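Local atomic coordinates of D-lactate dehydrogenase (Fermentative) (Pseudomonas aeruginosa, PDB entry 6ABJ), a protein that catalyses, as a D-lactate dehydrogenase, the NADH-dependent interconversion of pyruvate and D-lactate, probably working as an allosteric tetramer. Residues P222-L236 / L245-L259. Sequence-based numbering, arbitrary orientation.
Sequences PLTADTRHLIDAQRL and LINTGRGALVNAAAL
His229 and Ile231 join the turn containing Leu253 and Val254 through three nearly straight backbone hydrogen bonds. His229 N donates to Ala252 O (2.7 Å), Ile231 N to Leu253 O (2.9 Å), and Ile231 O accepts from Asn255 N (2.9 Å), so that Ile231 and Val254 form a single beta bridge. The His229 side chain, with CG anti to the carbonyl carbon (chi1 -70°), turns its ring toward Ala252 O and Asn255. The bond from CA to CB leads away from 245-259, yet CG already lies 4.0 Å from Asn255 CB. Farther out, ND1 rests against CB and CG of Asn255, whose amide stacks on the imidazole with the planes 8° apart, and CE1 lies against Asn255 CG and OD1. CD2 meets Ala252 O edge-on, in the ring plane, at 3.2 Å, and also approaches Val254 O. NE2, at the tip, is hydrogen-bonded to Glu277, which also forms a salt bridge with Arg228; NH1 of the poorly ordered Arg228 lies toward the rim of the opposite face. At one end of the contact, Leu223 CD2 sits over a face of the Arg250 guanidinium and also touches Ala252 CB. At the other, Leu236 packs its methyls on Ala258 and Leu259. The contact ties the connection leading into helix 233-238 to the turn between strand 243-247 and helix 256-265, at the C-terminal ends of neighbouring inner strands 216-219 and 243-247 of the Rossmann-type parallel sheet. Thr248, an NADH-binding residue, follows strand 243-247, and Ile231 and Leu245 touch Leu219 and Val217 of strand 216-219.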
ATOM      1  N   PRO B 222      33.054  -2.496  11.809  1.00 48.03           N
ATOM      2  CA  PRO B 222      33.484  -1.321  11.070  1.00 44.31           C
ATOM      3  C   PRO B 222      33.794  -1.607   9.620  1.00 40.17           C
ATOM      4  O   PRO B 222      34.231  -2.731   9.239  1.00 39.33           O
ATOM      5  CB  PRO B 222      34.785  -0.885  11.824  1.00 48.98           C
ATOM      6  CG  PRO B 222      34.531  -1.335  13.236  1.00 49.51           C
ATOM      7  CD  PRO B 222      33.863  -2.691  13.036  1.00 50.58           C
ATOM      8  N   LEU B 223      33.562  -0.603   8.776  1.00 41.80           N
ATOM      9  CA  LEU B 223      33.951  -0.716   7.375  1.00 44.92           C
ATOM     10  C   LEU B 223      35.445  -0.338   7.203  1.00 49.55           C
ATOM     11  O   LEU B 223      35.841   0.747   7.591  1.00 56.79           O
ATOM     12  CB  LEU B 223      33.076   0.188   6.467  1.00 46.01           C
ATOM     13  CG  LEU B 223      33.554   0.328   5.011  1.00 47.12           C
ATOM     14  CD1 LEU B 223      33.453  -0.980   4.260  1.00 47.11           C
ATOM     15  CD2 LEU B 223      32.800   1.446   4.268  1.00 49.95           C
ATOM     16  N   THR B 224      36.217  -1.204   6.570  1.00 50.98           N
ATOM     17  CA  THR B 224      37.650  -0.983   6.323  1.00 54.39           C
ATOM     18  C   THR B 224      37.939  -1.682   5.022  1.00 54.56           C
ATOM     19  O   THR B 224      37.047  -2.322   4.444  1.00 51.80           O
ATOM     20  CB  THR B 224      38.524  -1.617   7.401  1.00 50.98           C
ATOM     21  OG1 THR B 224      38.405  -3.046   7.316  1.00 52.85           O
ATOM     22  CG2 THR B 224      38.108  -1.129   8.782  1.00 49.77           C
ATOM     23  N   ALA B 225      39.166  -1.573   4.543  1.00 52.04           N
ATOM     24  CA  ALA B 225      39.530  -2.240   3.298  1.00 52.09           C
ATOM     25  C   ALA B 225      39.284  -3.730   3.417  1.00 49.30           C
ATOM     26  O   ALA B 225      38.940  -4.364   2.442  1.00 56.50           O
ATOM     27  CB  ALA B 225      41.016  -1.982   2.951  1.00 53.47           C
ATOM     28  N   ASP B 226      39.465  -4.281   4.618  1.00 51.51           N
ATOM     29  CA  ASP B 226      39.252  -5.722   4.871  1.00 54.09           C
ATOM     30  C   ASP B 226      37.788  -6.192   4.935  1.00 53.02           C
ATOM     31  O   ASP B 226      37.487  -7.344   4.638  1.00 56.06           O
ATOM     32  CB  ASP B 226      39.885  -6.103   6.197  1.00 57.86           C
ATOM     33  CG  ASP B 226      41.182  -6.833   6.009  1.00 64.44           C
ATOM     34  OD1 ASP B 226      41.838  -6.537   4.997  1.00 63.60           O
ATOM     35  OD2 ASP B 226      41.555  -7.672   6.860  1.00 66.97           O
ATOM     36  N   THR B 227      36.894  -5.311   5.357  1.00 53.20           N
ATOM     37  CA  THR B 227      35.460  -5.673   5.488  1.00 51.23           C
ATOM     38  C   THR B 227      34.613  -5.146   4.340  1.00 54.81           C
ATOM     39  O   THR B 227      33.396  -5.348   4.324  1.00 51.99           O
ATOM     40  CB  THR B 227      34.898  -5.141   6.776  1.00 44.89           C
ATOM     41  OG1 THR B 227      35.073  -3.725   6.817  1.00 51.53           O
ATOM     42  CG2 THR B 227      35.626  -5.755   7.948  1.00 49.57           C
ATOM     43  N   ARG B 228      35.225  -4.430   3.408  1.00 56.51           N
ATOM     44  CA  ARG B 228      34.495  -3.936   2.273  1.00 53.08           C
ATOM     45  C   ARG B 228      34.043  -5.133   1.472  1.00 48.38           C
ATOM     46  O   ARG B 228      34.804  -6.015   1.157  1.00 43.04           O
ATOM     47  CB  ARG B 228      35.289  -2.926   1.437  1.00 60.63           C
ATOM     48  CG  ARG B 228      35.152  -3.029  -0.083  1.00 66.70           C
ATOM     49  CD  ARG B 228      35.726  -1.859  -0.826  1.00 71.76           C
ATOM     50  NE  ARG B 228      34.691  -0.899  -1.080  1.00 81.92           N
ATOM     51  CZ  ARG B 228      34.012  -0.828  -2.213  1.00 91.93           C
ATOM     52  NH1 ARG B 228      34.272  -1.658  -3.218  1.00 93.21           N
ATOM     53  NH2 ARG B 228      33.068   0.078  -2.340  1.00 95.52           N
ATOM     54  N   HIS B 229      32.769  -5.121   1.142  1.00 42.01           N
ATOM     55  CA  HIS B 229      32.141  -6.245   0.455  1.00 37.51           C
ATOM     56  C   HIS B 229      32.393  -7.560   1.155  1.00 35.62           C
ATOM     57  O   HIS B 229      32.478  -8.605   0.541  1.00 37.54           O
ATOM     58  CB  HIS B 229      32.476  -6.268  -1.018  1.00 38.89           C
ATOM     59  CG  HIS B 229      31.825  -5.157  -1.771  1.00 41.88           C
ATOM     60  ND1 HIS B 229      31.797  -5.091  -3.142  1.00 46.26           N
ATOM     61  CD2 HIS B 229      31.090  -4.103  -1.333  1.00 44.62           C
ATOM     62  CE1 HIS B 229      31.101  -4.031  -3.517  1.00 46.09           C
ATOM     63  NE2 HIS B 229      30.685  -3.402  -2.430  1.00 42.95           N
ATOM     64  N   LEU B 230      32.409  -7.516   2.482  1.00 39.11           N
ATOM     65  CA  LEU B 230      32.555  -8.777   3.264  1.00 42.86           C
ATOM     66  C   LEU B 230      31.525  -9.796   2.824  1.00 40.79           C
ATOM     67  O   LEU B 230      31.847 -10.944   2.549  1.00 41.10           O
ATOM     68  CB  LEU B 230      32.399  -8.517   4.745  1.00 46.93           C
ATOM     69  CG  LEU B 230      32.720  -9.682   5.665  1.00 50.78           C
ATOM     70  CD1 LEU B 230      34.229  -9.865   5.672  1.00 55.61           C
ATOM     71  CD2 LEU B 230      32.236  -9.378   7.058  1.00 54.27           C
ATOM     72  N   ILE B 231      30.256  -9.366   2.732  1.00 39.33           N
ATOM     73  CA  ILE B 231      29.253 -10.281   2.190  1.00 39.02           C
ATOM     74  C   ILE B 231      29.145 -10.080   0.674  1.00 41.09           C
ATOM     75  O   ILE B 231      28.530  -9.144   0.216  1.00 46.00           O
ATOM     76  CB  ILE B 231      27.867 -10.071   2.818  1.00 36.74           C
ATOM     77  CG1 ILE B 231      27.919 -10.094   4.356  1.00 34.72           C
ATOM     78  CG2 ILE B 231      26.906 -11.113   2.298  1.00 34.71           C
ATOM     79  CD1 ILE B 231      28.456 -11.347   4.974  1.00 36.81           C
ATOM     80  N   ASP B 232      29.792 -10.960  -0.053  1.00 40.33           N
ATOM     81  CA  ASP B 232      29.888 -10.880  -1.485  1.00 44.01           C
ATOM     82  C   ASP B 232      29.302 -12.178  -1.923  1.00 38.29           C
ATOM     83  O   ASP B 232      28.814 -12.909  -1.098  1.00 40.00           O
ATOM     84  CB  ASP B 232      31.368 -10.706  -1.947  1.00 45.52           C
ATOM     85  CG  ASP B 232      32.303 -11.809  -1.431  1.00 50.25           C
ATOM     86  OD1 ASP B 232      31.825 -12.860  -0.948  1.00 47.68           O
ATOM     87  OD2 ASP B 232      33.561 -11.618  -1.550  1.00 51.18           O
ATOM     88  N   ALA B 233      29.368 -12.504  -3.193  1.00 39.79           N
ATOM     89  CA  ALA B 233      28.711 -13.716  -3.671  1.00 38.21           C
ATOM     90  C   ALA B 233      29.199 -15.028  -3.029  1.00 43.82           C
ATOM     91  O   ALA B 233      28.442 -16.022  -2.914  1.00 40.67           O
ATOM     92  CB  ALA B 233      28.851 -13.787  -5.176  1.00 42.32           C
ATOM     93  N   GLN B 234      30.469 -15.024  -2.640  1.00 46.82           N
ATOM     94  CA  GLN B 234      31.130 -16.160  -2.015  1.00 46.77           C
ATOM     95  C   GLN B 234      30.621 -16.314  -0.602  1.00 39.39           C
ATOM     96  O   GLN B 234      30.212 -17.340  -0.206  1.00 35.35           O
ATOM     97  CB  GLN B 234      32.663 -15.943  -2.005  1.00 52.40           C
ATOM     98  CG  GLN B 234      33.458 -16.609  -0.877  1.00 58.61           C
ATOM     99  CD  GLN B 234      34.687 -15.813  -0.420  1.00 69.00           C
ATOM    100  OE1 GLN B 234      35.151 -14.929  -1.112  1.00 66.36           O
ATOM    101  NE2 GLN B 234      35.217 -16.138   0.743  1.00 78.07           N
ATOM    102  N   ARG B 235      30.673 -15.238   0.139  1.00 38.23           N
ATOM    103  CA  ARG B 235      30.171 -15.281   1.495  1.00 37.26           C
ATOM    104  C   ARG B 235      28.672 -15.651   1.499  1.00 38.81           C
ATOM    105  O   ARG B 235      28.234 -16.418   2.356  1.00 38.37           O
ATOM    106  CB  ARG B 235      30.382 -13.941   2.197  1.00 41.16           C
ATOM    107  CG  ARG B 235      31.641 -13.908   3.037  1.00 44.39           C
ATOM    108  CD  ARG B 235      32.861 -14.099   2.158  1.00 49.61           C
ATOM    109  NE  ARG B 235      33.975 -13.286   2.625  1.00 51.73           N
ATOM    110  CZ  ARG B 235      34.881 -13.697   3.506  1.00 59.10           C
ATOM    111  NH1 ARG B 235      34.812 -14.921   4.016  1.00 61.25           N
ATOM    112  NH2 ARG B 235      35.858 -12.881   3.875  1.00 61.06           N
ATOM    113  N   LEU B 236      27.884 -15.118   0.558  1.00 37.52           N
ATOM    114  CA  LEU B 236      26.444 -15.493   0.485  1.00 38.71           C
ATOM    115  C   LEU B 236      26.279 -16.971   0.248  1.00 37.93           C
ATOM    116  O   LEU B 236      25.359 -17.611   0.802  1.00 35.43           O
ATOM    117  CB  LEU B 236      25.666 -14.738  -0.610  1.00 36.44           C
ATOM    118  CG  LEU B 236      25.471 -13.296  -0.301  1.00 38.64           C
ATOM    119  CD1 LEU B 236      25.042 -12.572  -1.536  1.00 39.45           C
ATOM    120  CD2 LEU B 236      24.473 -13.125   0.861  1.00 39.14           C
ATOM    121  N   LEU B 245      19.651 -12.312   6.618  1.00 22.73           N
ATOM    122  CA  LEU B 245      20.769 -11.353   6.775  1.00 22.70           C
ATOM    123  C   LEU B 245      20.262  -9.974   7.111  1.00 22.05           C
ATOM    124  O   LEU B 245      19.363  -9.453   6.444  1.00 23.53           O
ATOM    125  CB  LEU B 245      21.539 -11.324   5.455  1.00 22.33           C
ATOM    126  CG  LEU B 245      22.735 -10.373   5.441  1.00 24.11           C
ATOM    127  CD1 LEU B 245      23.872 -10.771   6.378  1.00 24.14           C
ATOM    128  CD2 LEU B 245      23.277 -10.293   4.009  1.00 24.57           C
ATOM    129  N   ILE B 246      20.892  -9.346   8.100  1.00 22.96           N
ATOM    130  CA  ILE B 246      20.570  -8.007   8.537  1.00 23.95           C
ATOM    131  C   ILE B 246      21.878  -7.158   8.416  1.00 25.09           C
ATOM    132  O   ILE B 246      22.939  -7.534   8.926  1.00 24.46           O
ATOM    133  CB  ILE B 246      20.120  -7.997  10.019  1.00 23.72           C
ATOM    134  CG1 ILE B 246      18.923  -8.969  10.228  1.00 23.69           C
ATOM    135  CG2 ILE B 246      19.738  -6.615  10.505  1.00 23.15           C
ATOM    136  CD1 ILE B 246      17.668  -8.637   9.426  1.00 23.26           C
ATOM    137  N   ASN B 247      21.771  -6.028   7.738  1.00 26.10           N
ATOM    138  CA  ASN B 247      22.861  -5.063   7.701  1.00 27.55           C
ATOM    139  C   ASN B 247      22.376  -3.720   8.177  1.00 27.48           C
ATOM    140  O   ASN B 247      21.716  -2.944   7.443  1.00 31.07           O
ATOM    141  CB  ASN B 247      23.462  -4.922   6.315  1.00 28.74           C
ATOM    142  CG  ASN B 247      24.720  -4.037   6.343  1.00 32.52           C
ATOM    143  OD1 ASN B 247      25.248  -3.751   7.428  1.00 31.25           O
ATOM    144  ND2 ASN B 247      25.140  -3.587   5.198  1.00 31.67           N
ATOM    145  N   THR B 248      22.647  -3.452   9.450  1.00 29.05           N
ATOM    146  CA  THR B 248      22.556  -2.071   9.978  1.00 29.19           C
ATOM    147  C   THR B 248      23.939  -1.390  10.120  1.00 30.02           C
ATOM    148  O   THR B 248      23.997  -0.351  10.725  1.00 29.63           O
ATOM    149  CB  THR B 248      21.826  -2.052  11.315  1.00 29.05           C
ATOM    150  OG1 THR B 248      22.559  -2.855  12.274  1.00 28.84           O
ATOM    151  CG2 THR B 248      20.383  -2.646  11.172  1.00 29.25           C
ATOM    152  N   GLY B 249      25.008  -1.984   9.623  1.00 31.11           N
ATOM    153  CA  GLY B 249      26.401  -1.478   9.848  1.00 33.54           C
ATOM    154  C   GLY B 249      26.810  -0.368   8.864  1.00 31.77           C
ATOM    155  O   GLY B 249      26.626   0.768   9.135  1.00 37.50           O
ATOM    156  N   ARG B 250      27.250  -0.713   7.694  1.00 34.93           N
ATOM    157  CA  ARG B 250      27.522   0.275   6.635  1.00 37.37           C
ATOM    158  C   ARG B 250      27.233  -0.386   5.332  1.00 32.90           C
ATOM    159  O   ARG B 250      27.436  -1.566   5.181  1.00 31.78           O
ATOM    160  CB  ARG B 250      29.039   0.703   6.609  1.00 43.68           C
ATOM    161  CG  ARG B 250      29.513   1.524   7.806  1.00 51.38           C
ATOM    162  CD  ARG B 250      29.078   2.996   7.810  1.00 56.68           C
ATOM    163  NE  ARG B 250      29.383   3.608   6.522  1.00 66.24           N
ATOM    164  CZ  ARG B 250      30.622   3.864   6.065  1.00 72.63           C
ATOM    165  NH1 ARG B 250      31.712   3.584   6.784  1.00 69.83           N
ATOM    166  NH2 ARG B 250      30.774   4.407   4.858  1.00 74.97           N
ATOM    167  N   GLY B 251      26.763   0.390   4.368  1.00 36.11           N
ATOM    168  CA  GLY B 251      26.331  -0.141   3.081  1.00 37.53           C
ATOM    169  C   GLY B 251      27.344  -0.982   2.395  1.00 37.76           C
ATOM    170  O   GLY B 251      27.043  -2.070   1.875  1.00 38.04           O
ATOM    171  N   ALA B 252      28.593  -0.531   2.461  1.00 39.57           N
ATOM    172  CA  ALA B 252      29.646  -1.183   1.682  1.00 42.53           C
ATOM    173  C   ALA B 252      30.086  -2.515   2.277  1.00 38.54           C
ATOM    174  O   ALA B 252      30.961  -3.160   1.721  1.00 40.77           O
ATOM    175  CB  ALA B 252      30.866  -0.220   1.496  1.00 40.20           C
ATOM    176  N   LEU B 253      29.542  -2.914   3.432  1.00 37.70           N
ATOM    177  CA  LEU B 253      29.848  -4.269   4.000  1.00 35.99           C
ATOM    178  C   LEU B 253      29.335  -5.364   3.119  1.00 37.64           C
ATOM    179  O   LEU B 253      29.758  -6.515   3.194  1.00 38.47           O
ATOM    180  CB  LEU B 253      29.290  -4.420   5.420  1.00 35.29           C
ATOM    181  CG  LEU B 253      29.873  -3.547   6.511  1.00 39.34           C
ATOM    182  CD1 LEU B 253      29.196  -3.760   7.853  1.00 39.35           C
ATOM    183  CD2 LEU B 253      31.396  -3.737   6.701  1.00 40.51           C
ATOM    184  N   VAL B 254      28.397  -5.019   2.230  1.00 39.08           N
ATOM    185  CA  VAL B 254      27.777  -6.008   1.412  1.00 41.09           C
ATOM    186  C   VAL B 254      27.831  -5.604  -0.071  1.00 38.43           C
ATOM    187  O   VAL B 254      27.844  -4.422  -0.397  1.00 43.55           O
ATOM    188  CB  VAL B 254      26.317  -6.175   1.928  1.00 44.57           C
ATOM    189  CG1 VAL B 254      25.383  -5.251   1.208  1.00 42.69           C
ATOM    190  CG2 VAL B 254      25.882  -7.582   1.705  1.00 48.92           C
ATOM    191  N   ASN B 255      27.892  -6.590  -0.939  1.00 35.87           N
ATOM    192  CA  ASN B 255      27.793  -6.373  -2.347  1.00 40.71           C
ATOM    193  C   ASN B 255      26.357  -6.606  -2.743  1.00 38.14           C
ATOM    194  O   ASN B 255      25.949  -7.710  -3.045  1.00 35.23           O
ATOM    195  CB  ASN B 255      28.713  -7.318  -3.148  1.00 40.68           C
ATOM    196  CG  ASN B 255      28.779  -6.964  -4.617  1.00 46.98           C
ATOM    197  OD1 ASN B 255      28.146  -6.002  -5.083  1.00 51.32           O
ATOM    198  ND2 ASN B 255      29.487  -7.784  -5.379  1.00 47.19           N
ATOM    199  N   ALA B 256      25.620  -5.517  -2.785  1.00 39.91           N
ATOM    200  CA  ALA B 256      24.169  -5.590  -2.972  1.00 40.71           C
ATOM    201  C   ALA B 256      23.780  -6.312  -4.216  1.00 42.18           C
ATOM    202  O   ALA B 256      22.822  -7.092  -4.257  1.00 41.45           O
ATOM    203  CB  ALA B 256      23.592  -4.189  -2.962  1.00 40.15           C
ATOM    204  N   ALA B 257      24.574  -6.120  -5.261  1.00 43.89           N
ATOM    205  CA  ALA B 257      24.341  -6.801  -6.488  1.00 40.01           C
ATOM    206  C   ALA B 257      24.277  -8.299  -6.329  1.00 36.18           C
ATOM    207  O   ALA B 257      23.499  -8.918  -6.983  1.00 33.29           O
ATOM    208  CB  ALA B 257      25.416  -6.394  -7.544  1.00 43.55           C
ATOM    209  N   ALA B 258      25.154  -8.891  -5.512  1.00 35.35           N
ATOM    210  CA  ALA B 258      25.168 -10.364  -5.263  1.00 33.02           C
ATOM    211  C   ALA B 258      23.961 -10.894  -4.422  1.00 32.56           C
ATOM    212  O   ALA B 258      23.568 -12.053  -4.483  1.00 32.38           O
ATOM    213  CB  ALA B 258      26.453 -10.706  -4.485  1.00 35.41           C
ATOM    214  N   LEU B 259      23.360  -9.991  -3.659  1.00 31.88           N
ATOM    215  CA  LEU B 259      22.179 -10.350  -2.855  1.00 30.28           C
ATOM    216  C   LEU B 259      20.998 -10.739  -3.733  1.00 28.33           C
ATOM    217  O   LEU B 259      20.220 -11.586  -3.368  1.00 27.35           O
ATOM    218  CB  LEU B 259      21.797  -9.187  -1.984  1.00 30.42           C
ATOM    219  CG  LEU B 259      22.749  -8.688  -0.886  1.00 31.14           C
ATOM    220  CD1 LEU B 259      22.253  -7.439  -0.251  1.00 35.77           C
ATOM    221  CD2 LEU B 259      22.917  -9.735   0.139  1.00 32.02           C
TER